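Local coordinates for protein 1d10 (Caenorhabditis elegans, PDB 1T9F), which is of unknown function but carries MIR repeats in a beta-trefoil fold, as in SDF2-like proteins, and is probably secreted or lumenal, at residues G140-Q148 against E159-S170. Numbering follows the deposited sequence.
Sequences GSYLSLSGQ and EVVGTDSITGGS
L143 and V160 meet on the inward face of the 142-146/159-163 strand pair, CD1 of L143 pressed to CG1 of V160 at 3.4 Å, tighter than an ordinary methyl contact. CD2 of L145 takes the other methyl of V160, CG2, while V40 and A42 of strand 38-43 continue this apolar layer. On the opposite face of the pair I166 lays CG1 over the centre of the Y142 ring, 3.5 Å from the centroid, and D164 O sits near the ring edge; the ring gets there with CG beside its backbone N (chi1 -67°). Cutting Y142 back to an alanine would probably leave I166 CG1 without its CH-pi face and open a gap beside I120 and R135. Between the strands, antiparallel backbone hydrogen bonds pair Y142 with T163 and S144 with V161; V161 N to S144 O, at 2.7 Å, is nearly straight (176°). A CB on G162 would press on S141 CB. The chain then folds back over S144, whose OG shares a 2.7 Å hydrogen bond with S170 OG, either being a possible donor; S170 OG also accepts T167 N, tying the 167-170 type I turn to the strand. G169 O takes L145 N from above its carbonyl plane, and a CB on G169 would strike L145 O. At the polar edge S146 OG lies 2.4 Å from E159 OE1, doubtfully short, and accepts Q148 N in an ST turn; S96 and L95 also bind this carboxylate. Such a two-stranded hairpin is characteristic of the hairpin triplet capping one end of the six-stranded beta-trefoil barrel, here of MIR repeats.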
# COMPACT_ATOMS: atom_id res chain seq x y z
N GLY A 140 -1.27 2.10 -13.48
CA GLY A 140 0.10 2.56 -13.59
C GLY A 140 0.48 3.64 -12.59
O GLY A 140 1.63 4.09 -12.55
N SER A 141 -0.47 4.05 -11.76
CA SER A 141 -0.22 5.09 -10.77
C SER A 141 0.63 4.56 -9.63
O SER A 141 0.49 3.40 -9.22
CB SER A 141 -1.54 5.62 -10.21
OG SER A 141 -2.41 6.02 -11.25
N TYR A 142 1.50 5.42 -9.12
CA TYR A 142 2.38 5.06 -8.03
C TYR A 142 1.70 5.36 -6.70
O TYR A 142 1.01 6.38 -6.55
CB TYR A 142 3.68 5.86 -8.12
CG TYR A 142 4.53 5.52 -9.32
CD1 TYR A 142 5.40 4.43 -9.30
CD2 TYR A 142 4.46 6.29 -10.49
CE1 TYR A 142 6.19 4.12 -10.40
CE2 TYR A 142 5.25 5.97 -11.60
CZ TYR A 142 6.11 4.89 -11.55
OH TYR A 142 6.89 4.56 -12.64
N LEU A 143 1.87 4.47 -5.73
CA LEU A 143 1.29 4.68 -4.41
C LEU A 143 2.12 5.82 -3.83
O LEU A 143 3.34 5.70 -3.73
CB LEU A 143 1.45 3.42 -3.55
CG LEU A 143 0.93 3.49 -2.12
CD1 LEU A 143 -0.58 3.59 -2.13
CD2 LEU A 143 1.38 2.25 -1.36
N SER A 144 1.48 6.93 -3.47
CA SER A 144 2.23 8.07 -2.95
C SER A 144 1.47 8.91 -1.94
O SER A 144 0.24 8.94 -1.94
CB SER A 144 2.64 9.00 -4.09
OG SER A 144 3.22 8.30 -5.18
N LEU A 145 2.22 9.58 -1.07
CA LEU A 145 1.60 10.49 -0.12
C LEU A 145 1.45 11.77 -0.94
O LEU A 145 2.40 12.23 -1.58
CB LEU A 145 2.52 10.74 1.08
CG LEU A 145 2.80 9.55 1.99
CD1 LEU A 145 3.56 10.01 3.24
CD2 LEU A 145 1.48 8.90 2.39
N SER A 146 0.24 12.32 -0.97
CA SER A 146 -0.04 13.54 -1.73
C SER A 146 0.62 14.74 -1.08
O SER A 146 0.86 15.75 -1.74
CB SER A 146 -1.54 13.78 -1.80
OG SER A 146 -2.03 14.15 -0.53
N GLY A 147 0.90 14.63 0.22
CA GLY A 147 1.51 15.73 0.94
C GLY A 147 0.44 16.46 1.73
O GLY A 147 0.73 17.37 2.51
N GLN A 148 -0.81 16.06 1.52
CA GLN A 148 -1.93 16.66 2.22
C GLN A 148 -2.23 15.85 3.47
O GLN A 148 -1.89 14.67 3.55
CB GLN A 148 -3.17 16.68 1.32
CG GLN A 148 -3.07 17.67 0.18
CD GLN A 148 -2.88 19.09 0.68
OE1 GLN A 148 -3.71 19.61 1.42
NE2 GLN A 148 -1.78 19.71 0.28
N GLU A 159 -2.79 11.97 3.44
CA GLU A 159 -3.56 11.47 2.31
C GLU A 159 -2.66 10.59 1.45
O GLU A 159 -1.53 10.96 1.12
CB GLU A 159 -4.11 12.62 1.46
CG GLU A 159 -4.82 12.15 0.18
CD GLU A 159 -5.17 13.30 -0.77
OE1 GLU A 159 -4.36 14.25 -0.88
OE2 GLU A 159 -6.23 13.23 -1.42
N VAL A 160 -3.18 9.41 1.10
CA VAL A 160 -2.48 8.46 0.26
C VAL A 160 -3.21 8.45 -1.09
O VAL A 160 -4.45 8.33 -1.13
CB VAL A 160 -2.52 7.04 0.86
CG1 VAL A 160 -1.94 6.03 -0.13
CG2 VAL A 160 -1.75 6.99 2.18
N VAL A 161 -2.47 8.59 -2.18
CA VAL A 161 -3.10 8.63 -3.50
C VAL A 161 -2.25 7.97 -4.57
O VAL A 161 -1.16 7.46 -4.31
CB VAL A 161 -3.35 10.08 -3.96
CG1 VAL A 161 -4.15 10.85 -2.92
CG2 VAL A 161 -2.03 10.77 -4.24
N GLY A 162 -2.78 7.99 -5.79
CA GLY A 162 -2.09 7.41 -6.93
C GLY A 162 -1.62 8.53 -7.83
O GLY A 162 -2.44 9.29 -8.35
N THR A 163 -0.32 8.66 -8.01
CA THR A 163 0.22 9.71 -8.85
C THR A 163 0.69 9.16 -10.19
O THR A 163 1.23 8.05 -10.26
CB THR A 163 1.41 10.40 -8.15
OG1 THR A 163 2.42 9.44 -7.85
CG2 THR A 163 0.94 11.06 -6.86
N ASP A 164 0.46 9.92 -11.26
CA ASP A 164 0.88 9.49 -12.58
C ASP A 164 2.40 9.37 -12.62
O ASP A 164 2.94 8.49 -13.27
CB ASP A 164 0.42 10.47 -13.66
CG ASP A 164 -1.08 10.44 -13.87
OD1 ASP A 164 -1.65 9.33 -14.01
OD2 ASP A 164 -1.70 11.53 -13.91
N SER A 165 3.09 10.24 -11.89
CA SER A 165 4.54 10.20 -11.88
C SER A 165 5.11 9.97 -10.48
O SER A 165 4.41 10.13 -9.48
CB SER A 165 5.11 11.49 -12.47
OG SER A 165 4.67 11.68 -13.80
N ILE A 166 6.38 9.60 -10.43
CA ILE A 166 7.06 9.36 -9.17
C ILE A 166 7.31 10.70 -8.48
O ILE A 166 7.82 11.63 -9.10
CB ILE A 166 8.40 8.64 -9.40
CG1 ILE A 166 8.14 7.26 -10.01
CG2 ILE A 166 9.16 8.51 -8.10
CD1 ILE A 166 9.39 6.46 -10.33
N THR A 167 6.96 10.79 -7.21
CA THR A 167 7.15 12.02 -6.46
C THR A 167 7.99 11.79 -5.21
O THR A 167 8.51 10.69 -4.99
CB THR A 167 5.80 12.65 -6.05
OG1 THR A 167 5.12 11.79 -5.13
CG2 THR A 167 4.92 12.86 -7.28
N GLY A 168 8.12 12.84 -4.41
CA GLY A 168 8.89 12.75 -3.18
C GLY A 168 8.12 11.98 -2.11
O GLY A 168 8.61 11.80 -0.99
N GLY A 169 6.92 11.53 -2.46
CA GLY A 169 6.12 10.76 -1.52
C GLY A 169 5.91 9.33 -2.00
O GLY A 169 5.15 8.58 -1.39
N SER A 170 6.60 8.96 -3.07
CA SER A 170 6.48 7.62 -3.66
C SER A 170 7.40 6.54 -3.10
O SER A 170 7.20 5.35 -3.36
CB SER A 170 6.69 7.70 -5.18
OG SER A 170 5.82 8.66 -5.77
O HOH W 1 2.49 6.12 -14.37
O HOH W 2 5.17 3.99 -5.05
O HOH W 3 2.88 12.97 -4.39
O HOH W 4 -0.13 13.10 2.25